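Local coordinates for protein glucosamine 6-phosphate N-acetyltransferase (Arabidopsis thaliana, PDB 3T90) that transfers the acetyl group of acetyl-CoA to D-glucosamine 6-phosphate, a step in UDP-N-acetylglucosamine biosynthesis, at residues R8-S13 / R39-I44; G24-T29 / I86-V91; I53-E58 / A65-V70. All coordinates share one frame; numbering follows the deposited sequence. Where two conformers were deposited one is given.

Interaction 1. Residues R8-S13 / R39-I44; sequences RKLEIS and RRFEEI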
loop_
_atom_site.group_PDB
_atom_site.type_symbol
_atom_site.label_atom_id
_atom_site.label_comp_id
_atom_site.label_asym_id
_atom_site.label_seq_id
_atom_site.Cartn_x
_atom_site.Cartn_y
_atom_site.Cartn_z
ATOM N N ARG A 8 11.826 6.973 17.318
ATOM C CA ARG A 8 12.851 7.261 16.281
ATOM C C ARG A 8 12.614 6.357 15.039
ATOM O O ARG A 8 11.585 5.666 14.960
ATOM C CB ARG A 8 14.262 6.953 16.873
ATOM C CG ARG A 8 14.384 5.515 17.432
ATOM C CD ARG A 8 15.889 5.245 17.871
ATOM N NE ARG A 8 16.002 3.998 18.544
ATOM C CZ ARG A 8 16.216 2.862 17.847
ATOM N NH1 ARG A 8 16.165 2.872 16.494
ATOM N NH2 ARG A 8 16.370 1.732 18.537
ATOM N N LYS A 9 13.502 6.398 14.057
ATOM C CA LYS A 9 13.397 5.442 12.946
ATOM C C LYS A 9 14.166 4.212 13.195
ATOM O O LYS A 9 15.117 4.161 14.015
ATOM C CB LYS A 9 13.888 6.130 11.676
ATOM C CG LYS A 9 12.924 7.292 11.222
ATOM C CD LYS A 9 13.578 8.038 10.089
ATOM C CE LYS A 9 12.829 9.346 9.823
ATOM N NZ LYS A 9 13.007 10.365 10.922
ATOM N N LEU A 10 13.790 3.124 12.516
ATOM C CA LEU A 10 14.567 1.896 12.559
ATOM C C LEU A 10 16.029 2.129 12.161
ATOM O O LEU A 10 16.332 2.841 11.198
ATOM C CB LEU A 10 13.914 0.908 11.604
ATOM C CG LEU A 10 14.495 -0.520 11.565
ATOM C CD1 LEU A 10 14.078 -1.298 12.911
ATOM C CD2 LEU A 10 14.042 -1.219 10.309
ATOM N N GLU A 11 16.955 1.483 12.909
ATOM C CA GLU A 11 18.360 1.551 12.594
ATOM C C GLU A 11 18.920 0.164 12.370
ATOM O O GLU A 11 18.318 -0.853 12.829
ATOM C CB GLU A 11 19.109 2.273 13.748
ATOM C CG GLU A 11 18.648 3.727 13.936
ATOM C CD GLU A 11 19.043 4.628 12.744
ATOM O OE1 GLU A 11 20.172 4.449 12.241
ATOM O OE2 GLU A 11 18.245 5.464 12.217
ATOM N N ILE A 12 20.096 0.088 11.738
ATOM C CA ILE A 12 20.605 -1.272 11.370
ATOM C C ILE A 12 20.931 -2.105 12.611
ATOM O O ILE A 12 20.746 -3.340 12.598
ATOM C CB ILE A 12 21.747 -1.164 10.344
ATOM C CG1 ILE A 12 21.878 -2.524 9.555
ATOM C CG2 ILE A 12 23.007 -0.716 11.012
ATOM C CD1 ILE A 12 22.612 -2.425 8.139
ATOM N N SER A 13 21.230 -1.458 13.730
ATOM C CA SER A 13 21.522 -2.175 14.980
ATOM C C SER A 13 20.315 -2.728 15.642
ATOM O O SER A 13 20.448 -3.416 16.657
ATOM C CB SER A 13 22.320 -1.278 15.923
ATOM O OG SER A 13 21.718 -0.029 15.990
ATOM N N ARG A 39 20.125 -7.000 4.414
ATOM C CA ARG A 39 19.813 -6.888 2.994
ATOM C C ARG A 39 18.528 -6.088 2.890
ATOM O O ARG A 39 18.456 -5.156 2.055
ATOM C CB ARG A 39 19.604 -8.285 2.407
ATOM C CG ARG A 39 19.463 -8.267 0.909
ATOM C CD ARG A 39 19.239 -9.631 0.278
ATOM N NE ARG A 39 17.956 -10.179 0.730
ATOM C CZ ARG A 39 16.807 -9.965 0.107
ATOM N NH1 ARG A 39 16.811 -9.301 -1.040
ATOM N NH2 ARG A 39 15.665 -10.429 0.617
ATOM N N ARG A 40 17.500 -6.473 3.654
ATOM C CA ARG A 40 16.183 -5.865 3.486
ATOM C C ARG A 40 16.184 -4.466 4.086
ATOM O O ARG A 40 15.555 -3.555 3.536
ATOM C CB ARG A 40 15.167 -6.814 4.178
ATOM C CG ARG A 40 13.633 -6.271 4.199
ATOM C CD ARG A 40 13.133 -5.714 2.862
ATOM N NE ARG A 40 13.456 -6.583 1.734
ATOM C CZ ARG A 40 12.622 -7.497 1.284
ATOM N NH1 ARG A 40 11.444 -7.780 1.910
ATOM N NH2 ARG A 40 12.925 -8.097 0.154
ATOM N N PHE A 41 16.954 -4.221 5.168
ATOM C CA PHE A 41 17.108 -2.844 5.690
ATOM C C PHE A 41 17.667 -1.938 4.618
ATOM O O PHE A 41 17.139 -0.836 4.396
ATOM C CB PHE A 41 18.064 -2.887 6.921
ATOM C CG PHE A 41 18.270 -1.509 7.549
ATOM C CD1 PHE A 41 17.424 -1.087 8.590
ATOM C CD2 PHE A 41 19.212 -0.606 7.091
ATOM C CE1 PHE A 41 17.498 0.156 9.104
ATOM C CE2 PHE A 41 19.326 0.692 7.665
ATOM C CZ PHE A 41 18.448 1.052 8.669
ATOM N N GLU A 42 18.690 -2.383 3.873
ATOM C CA GLU A 42 19.230 -1.453 2.889
ATOM C C GLU A 42 18.295 -1.283 1.697
ATOM O O GLU A 42 18.261 -0.112 1.125
ATOM C CB GLU A 42 20.663 -1.852 2.502
ATOM C CG GLU A 42 21.650 -1.706 3.649
ATOM C CD GLU A 42 21.929 -0.262 4.085
ATOM O OE1 GLU A 42 21.736 0.684 3.295
ATOM O OE2 GLU A 42 22.376 -0.080 5.204
ATOM N N GLU A 43 17.533 -2.311 1.321
ATOM C CA GLU A 43 16.566 -2.183 0.208
ATOM C C GLU A 43 15.489 -1.216 0.583
ATOM O O GLU A 43 15.089 -0.454 -0.294
ATOM C CB GLU A 43 15.820 -3.441 -0.096
ATOM C CG GLU A 43 16.701 -4.494 -0.753
ATOM C CD GLU A 43 15.920 -5.733 -1.083
ATOM O OE1 GLU A 43 15.448 -6.401 -0.181
ATOM O OE2 GLU A 43 15.788 -6.077 -2.273
ATOM N N ILE A 44 15.040 -1.175 1.848
ATOM C CA ILE A 44 14.024 -0.202 2.273
ATOM C C ILE A 44 14.636 1.164 2.423
ATOM O O ILE A 44 14.022 2.171 1.994
ATOM C CB ILE A 44 13.329 -0.704 3.563
ATOM C CG1 ILE A 44 12.409 -1.890 3.217
ATOM C CG2 ILE A 44 12.460 0.487 4.216
ATOM C CD1 ILE A 44 11.888 -2.628 4.483
#
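The helix that presents F41 to L10 and I12 also carries a carboxylate oxygen, E43 OE1, which two nitrogens of R40 grip side-on. R40 NE lies 2.8 Å from E43 OE1 and R40 NH2 lies 3.1 Å from that same oxygen. The oxygen sits within 4° of the guanidinium plane, whereas the two nitrogens come to it from one face of the carboxylate, well tilted from its plane. R39 NH1 adds its charge nearby without directing an N-H at the oxygen. R40 NH1 meanwhile bonds to the backbone oxygen of K75 in the second subunit, so this small salt-bridge network reaches the dimer interface.

The contact proper illustrates how one aromatic ring can join a helix to the segment leaving the outermost strand of the sheet within this chain. In this GNAT fold, the segment 8-13 runs off the end of the first strand, 5-9, and bends round the F41 ring of helix 34-45. With its CG anti to the backbone N (chi1 -179°), F41 stretches out toward that bend. I12 lies over one face: its CB is 4.2 Å from the centroid of the F41 ring, 14° off the ring normal, a CH-pi contact. Further out along the isoleucine, I12 CD1 reaches 4.0 Å from F41 CD2.

L10 meets the ring by two routes. Its carbonyl oxygen, L10 O, stands at the ring edge, 3.6 Å from F41 CE1, while its methyl L10 CD2 lies 3.8 Å from F41 CD1, the two side chains running antiparallel alongside one another. No hydrogen bond crosses between the segments. L10 is tied by backbone bonding to I53 of strand 51-58, and its side chain packs on F76 of the second subunit.

Interaction 2. Residues G24-T29 / I86-V91; sequences GQLTVT and IEDVVV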
loop_
_atom_site.group_PDB
_atom_site.type_symbol
_atom_site.label_atom_id
_atom_site.label_comp_id
_atom_site.label_asym_id
_atom_site.label_seq_id
_atom_site.Cartn_x
_atom_site.Cartn_y
_atom_site.Cartn_z
ATOM N N GLY A 24 6.802 -10.547 15.282
ATOM C CA GLY A 24 6.196 -11.863 15.458
ATOM C C GLY A 24 4.914 -11.808 16.311
ATOM O O GLY A 24 4.140 -12.751 16.252
ATOM N N GLN A 25 4.671 -10.740 17.040
ATOM C CA GLN A 25 3.389 -10.538 17.763
ATOM C C GLN A 25 2.267 -10.073 16.829
ATOM O O GLN A 25 1.082 -10.129 17.212
ATOM C CB GLN A 25 3.549 -9.519 18.905
ATOM C CG GLN A 25 4.581 -10.066 19.925
ATOM C CD GLN A 25 4.520 -9.243 21.226
ATOM O OE1 GLN A 25 3.493 -8.681 21.606
ATOM N NE2 GLN A 25 5.656 -9.141 21.892
ATOM N N LEU A 26 2.628 -9.660 15.618
ATOM C CA LEU A 26 1.622 -9.331 14.557
ATOM C C LEU A 26 1.422 -10.553 13.695
ATOM O O LEU A 26 0.244 -11.000 13.574
ATOM C CB LEU A 26 2.089 -8.119 13.742
ATOM C CG LEU A 26 1.171 -7.758 12.570
ATOM C CD1 LEU A 26 -0.221 -7.359 12.948
ATOM C CD2 LEU A 26 1.899 -6.542 11.846
ATOM N N THR A 27 2.458 -11.035 12.984
ATOM C CA THR A 27 2.244 -12.290 12.226
ATOM C C THR A 27 3.593 -12.983 12.052
ATOM O O THR A 27 4.623 -12.539 12.604
ATOM C CB THR A 27 1.548 -12.001 10.925
ATOM O OG1 THR A 27 1.029 -13.250 10.401
ATOM C CG2 THR A 27 2.466 -11.376 9.820
ATOM N N VAL A 28 3.586 -14.067 11.300
ATOM C CA VAL A 28 4.739 -14.927 11.102
ATOM C C VAL A 28 5.896 -14.087 10.539
ATOM O O VAL A 28 5.729 -13.358 9.550
ATOM C CB VAL A 28 4.377 -16.001 10.058
ATOM C CG1 VAL A 28 5.615 -16.867 9.684
ATOM C CG2 VAL A 28 3.175 -16.823 10.510
ATOM N N THR A 29 7.066 -14.237 11.165
ATOM C CA THR A 29 8.284 -13.645 10.607
ATOM C C THR A 29 9.217 -14.651 9.991
ATOM O O THR A 29 10.002 -14.305 9.077
ATOM C CB THR A 29 9.138 -12.839 11.651
ATOM O OG1 THR A 29 9.548 -13.730 12.711
ATOM C CG2 THR A 29 8.284 -11.731 12.326
ATOM N N ILE A 86 0.058 2.908 5.771
ATOM C CA ILE A 86 0.642 2.555 7.093
ATOM C C ILE A 86 0.413 1.030 7.214
ATOM O O ILE A 86 -0.666 0.452 6.916
ATOM C CB ILE A 86 -0.034 3.287 8.206
ATOM C CG1 ILE A 86 0.485 4.727 8.238
ATOM C CG2 ILE A 86 0.189 2.611 9.540
ATOM C CD1 ILE A 86 -0.234 5.662 9.180
ATOM N N GLU A 87 1.503 0.382 7.588
ATOM C CA GLU A 87 1.623 -1.109 7.665
ATOM C C GLU A 87 2.349 -1.554 8.923
ATOM O O GLU A 87 3.118 -0.772 9.519
ATOM C CB GLU A 87 2.447 -1.649 6.477
ATOM C CG GLU A 87 1.695 -1.451 5.156
ATOM C CD GLU A 87 0.629 -2.479 4.936
ATOM O OE1 GLU A 87 0.734 -3.668 5.426
ATOM O OE2 GLU A 87 -0.388 -2.184 4.236
ATOM N N ASP A 88 2.147 -2.801 9.325
ATOM C CA ASP A 88 3.035 -3.471 10.285
ATOM C C ASP A 88 3.140 -2.736 11.610
ATOM O O ASP A 88 4.227 -2.554 12.192
ATOM C CB ASP A 88 4.409 -3.751 9.634
ATOM C CG ASP A 88 4.356 -4.651 8.381
ATOM O OD1 ASP A 88 3.243 -5.211 8.124
ATOM O OD2 ASP A 88 5.370 -4.728 7.721
ATOM N N VAL A 89 1.982 -2.246 12.052
ATOM C CA VAL A 89 1.843 -1.583 13.389
ATOM C C VAL A 89 1.646 -2.609 14.497
ATOM O O VAL A 89 0.756 -3.432 14.445
ATOM C CB VAL A 89 0.675 -0.617 13.346
ATOM C CG1 VAL A 89 0.541 0.038 14.751
ATOM C CG2 VAL A 89 0.879 0.528 12.275
ATOM N N VAL A 90 2.564 -2.608 15.481
ATOM C CA VAL A 90 2.444 -3.621 16.569
ATOM C C VAL A 90 3.093 -3.034 17.811
ATOM O O VAL A 90 4.082 -2.312 17.739
ATOM C CB VAL A 90 3.022 -5.009 16.135
ATOM C CG1 VAL A 90 4.351 -4.919 15.807
ATOM C CG2 VAL A 90 2.875 -6.046 17.268
ATOM N N VAL A 91 2.416 -3.238 18.944
ATOM C CA VAL A 91 2.930 -2.860 20.264
ATOM C C VAL A 91 3.144 -4.116 21.059
ATOM O O VAL A 91 2.263 -4.990 21.085
ATOM C CB VAL A 91 1.933 -1.918 20.963
ATOM C CG1 VAL A 91 2.508 -1.473 22.371
ATOM C CG2 VAL A 91 1.725 -0.763 20.128
#
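L26 and V90 point at each other across this contact, and Q25 and D88 touch that pair from its two ends. Their beta carbons, L26 CB and V90 CB, stand 4.0 Å apart, where the two backbones come nearest. From there the leucine turns along the strand instead of continuing into it: with CG anti to the backbone N (chi1 176°), it carries CD2 over the backbone of D88, and L26 CD2 comes to rest 3.6 Å from D88 CA. The valine leans the other way. V90 CG2 is directed at the start of the loop segment, 3.9 Å from Q25 CB and 4.0 Å from L26 N, so that one methyl fills the angle between two successive loop residues.

Q25 also points toward the strand at its CB, but its extended chain takes the amide past V91 to the residues that follow, where Q25 OE1 accepts from S93 N and Q25 NE2 donates to D92 OD1. No hydrogen bond joins the two segments; apolar contact holds them, with the polar ends secured by outside partners. D88 OD1, for instance, pairs with K75 NZ of the second subunit.

D88 has a left-handed backbone conformation, a break in the regular strand consistent with the irregular fourth strand of GNAT enzymes. By similarity, T27 of the loop and E87, D88 and V89 of the strand bind substrate, so the contact lies within the probable sugar phosphate site.

The beta carbons of V89 and V91 point away from the loop; their side chains lie near Y132 and G101, which probably belong to the acetyl-CoA site. V90, on the loop side, packs against L22 of helix 19-23 and T67 of strand 63-74; on the other face I86 reaches V120 and L122 of strand 119-124.

Interaction 3. Residues I53-E58 / A65-V70; sequences ICVIEE and AATGSV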
loop_
_atom_site.group_PDB
_atom_site.type_symbol
_atom_site.label_atom_id
_atom_site.label_comp_id
_atom_site.label_asym_id
_atom_site.label_seq_id
_atom_site.Cartn_x
_atom_site.Cartn_y
_atom_site.Cartn_z
ATOM N N ILE A 53 10.205 3.420 8.571
ATOM C CA ILE A 53 9.822 2.566 9.642
ATOM C C ILE A 53 10.082 3.262 10.976
ATOM O O ILE A 53 11.253 3.655 11.226
ATOM C CB ILE A 53 10.567 1.235 9.609
ATOM C CG1 ILE A 53 10.339 0.587 8.218
ATOM C CG2 ILE A 53 10.111 0.352 10.812
ATOM C CD1 ILE A 53 10.985 -0.776 8.079
ATOM N N CYS A 54 9.056 3.438 11.815
ATOM C CA CYS A 54 9.187 4.079 13.128
ATOM C C CYS A 54 9.319 2.941 14.147
ATOM O O CYS A 54 8.615 1.910 14.061
ATOM C CB CYS A 54 7.849 4.835 13.388
ATOM S SG CYS A 54 7.707 5.509 15.039
ATOM N N VAL A 55 10.210 3.147 15.119
ATOM C CA VAL A 55 10.271 2.287 16.317
ATOM C C VAL A 55 10.268 3.096 17.577
ATOM O O VAL A 55 10.748 4.271 17.583
ATOM C CB VAL A 55 11.548 1.379 16.313
ATOM C CG1 VAL A 55 11.521 0.360 15.174
ATOM C CG2 VAL A 55 12.855 2.141 16.401
ATOM N N ILE A 56 9.749 2.492 18.631
ATOM C CA ILE A 56 9.887 3.058 19.939
ATOM C C ILE A 56 10.686 2.055 20.739
ATOM O O ILE A 56 10.253 0.897 20.898
ATOM C CB ILE A 56 8.555 3.313 20.626
ATOM C CG1 ILE A 56 7.766 4.277 19.798
ATOM C CG2 ILE A 56 8.760 3.814 22.090
ATOM C CD1 ILE A 56 6.299 4.561 20.388
ATOM N N GLU A 57 11.825 2.513 21.308
ATOM C CA GLU A 57 12.641 1.685 22.151
ATOM C C GLU A 57 12.319 1.943 23.603
ATOM O O GLU A 57 12.206 3.117 23.973
ATOM C CB GLU A 57 14.152 1.942 21.878
ATOM C CG GLU A 57 15.066 1.030 22.679
ATOM C CD GLU A 57 16.571 1.246 22.418
ATOM O OE1 GLU A 57 16.974 1.580 21.298
ATOM O OE2 GLU A 57 17.384 1.055 23.388
ATOM N N GLU A 58 12.187 0.864 24.373
ATOM C CA GLU A 58 12.100 1.060 25.870
ATOM C C GLU A 58 13.557 0.944 26.355
ATOM O O GLU A 58 14.254 -0.069 26.190
ATOM C CB GLU A 58 11.184 0.027 26.494
ATOM C CG GLU A 58 10.795 0.396 27.942
ATOM C CD GLU A 58 11.949 0.073 28.922
ATOM O OE1 GLU A 58 12.441 -1.090 28.901
ATOM O OE2 GLU A 58 12.320 1.049 29.651
ATOM N N ALA A 65 9.787 -1.677 21.720
ATOM C CA ALA A 65 8.477 -1.812 22.335
ATOM C C ALA A 65 7.272 -1.636 21.386
ATOM O O ALA A 65 6.195 -2.097 21.631
ATOM C CB ALA A 65 8.367 -0.734 23.472
ATOM N N ALA A 66 7.466 -0.877 20.332
ATOM C CA ALA A 66 6.413 -0.665 19.325
ATOM C C ALA A 66 7.027 -0.292 18.010
ATOM O O ALA A 66 8.188 0.152 17.929
ATOM C CB ALA A 66 5.457 0.497 19.813
ATOM N N THR A 67 6.303 -0.527 16.921
ATOM C CA THR A 67 6.778 -0.251 15.579
ATOM C C THR A 67 5.592 -0.026 14.634
ATOM O O THR A 67 4.464 -0.465 14.902
ATOM C CB THR A 67 7.673 -1.376 15.049
ATOM O OG1 THR A 67 8.263 -0.954 13.797
ATOM C CG2 THR A 67 6.954 -2.709 14.854
ATOM N N GLY A 68 5.898 0.654 13.516
ATOM C CA GLY A 68 4.909 0.811 12.440
ATOM C C GLY A 68 5.662 1.396 11.289
ATOM O O GLY A 68 6.666 2.085 11.424
ATOM N N SER A 69 5.152 1.137 10.093
ATOM C CA SER A 69 5.804 1.518 8.837
ATOM C C SER A 69 4.889 2.353 7.957
ATOM O O SER A 69 3.653 2.252 8.076
ATOM C CB SER A 69 6.157 0.259 8.040
ATOM O OG SER A 69 6.954 -0.626 8.821
ATOM N N VAL A 70 5.465 3.161 7.079
ATOM C CA VAL A 70 4.602 3.711 5.988
ATOM C C VAL A 70 5.323 3.727 4.655
ATOM O O VAL A 70 6.501 4.056 4.592
ATOM C CB VAL A 70 4.082 5.148 6.436
ATOM C CG1 VAL A 70 5.238 6.202 6.516
ATOM C CG2 VAL A 70 2.972 5.591 5.445
#
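Strands 51-58 and 63-74, second and third in the GNAT sheet of this chain, form a beta hairpin with a classic bulge. The segments run antiparallel, at 175°, their axes 4.7 Å apart. C54 and G68 form a hydrogen-bonded pair: C54 N lies 2.8 Å from G68 O, and G68 N donates back to C54 O. At the bulge A65 and A66 together face I56. A65 N makes the firm bond, 2.7 Å from I56 O, while A66 N reaches the same oxygen only weakly, at 3.4 Å; I56 N is bonded to A66 O.

One face carries C54, I56 and A66, with I56 CD1 4.2 Å from A66 CB. The other adds the hydroxyls of T67 and S69 to I53 and V55, and V55 CG1 lies 3.8 Å from T67 OG1. F19 of helix 19-23 packs on V55 and T67, while I53 meets L10 and F76 of the second subunit.

The T67 hydroxyl is buried here yet finds a backbone acceptor. Because OG1 stands anti to the backbone N (chi1 -172°), it turns to the partner strand: T67 OG1 donates to C54 O at 2.9 Å, approaching from the face of that carbonyl opposite to G68 N.

Overall arrangement
The three contacts follow one sheet from its outermost strand within this chain inward. Interaction 1 lies where strand 5-9 ends, interaction 3 joins the next two strands, 51-58 and 63-74, and interaction 2 meets strand 82-91 beyond them. Centres of interactions 1 and 3 are about 12 Å apart, those of 2 and 3 about 10 Å, and those of 1 and 2 about 16 Å. Salt bridging of R8 to E57 and backbone bonding of V90 to T67 link the neighbours directly. Along the chain interactions 1 and 2 interlock, while the hairpin nests within the loop closed by interaction 2. All three touch the second subunit, interaction 3 through I53 alone.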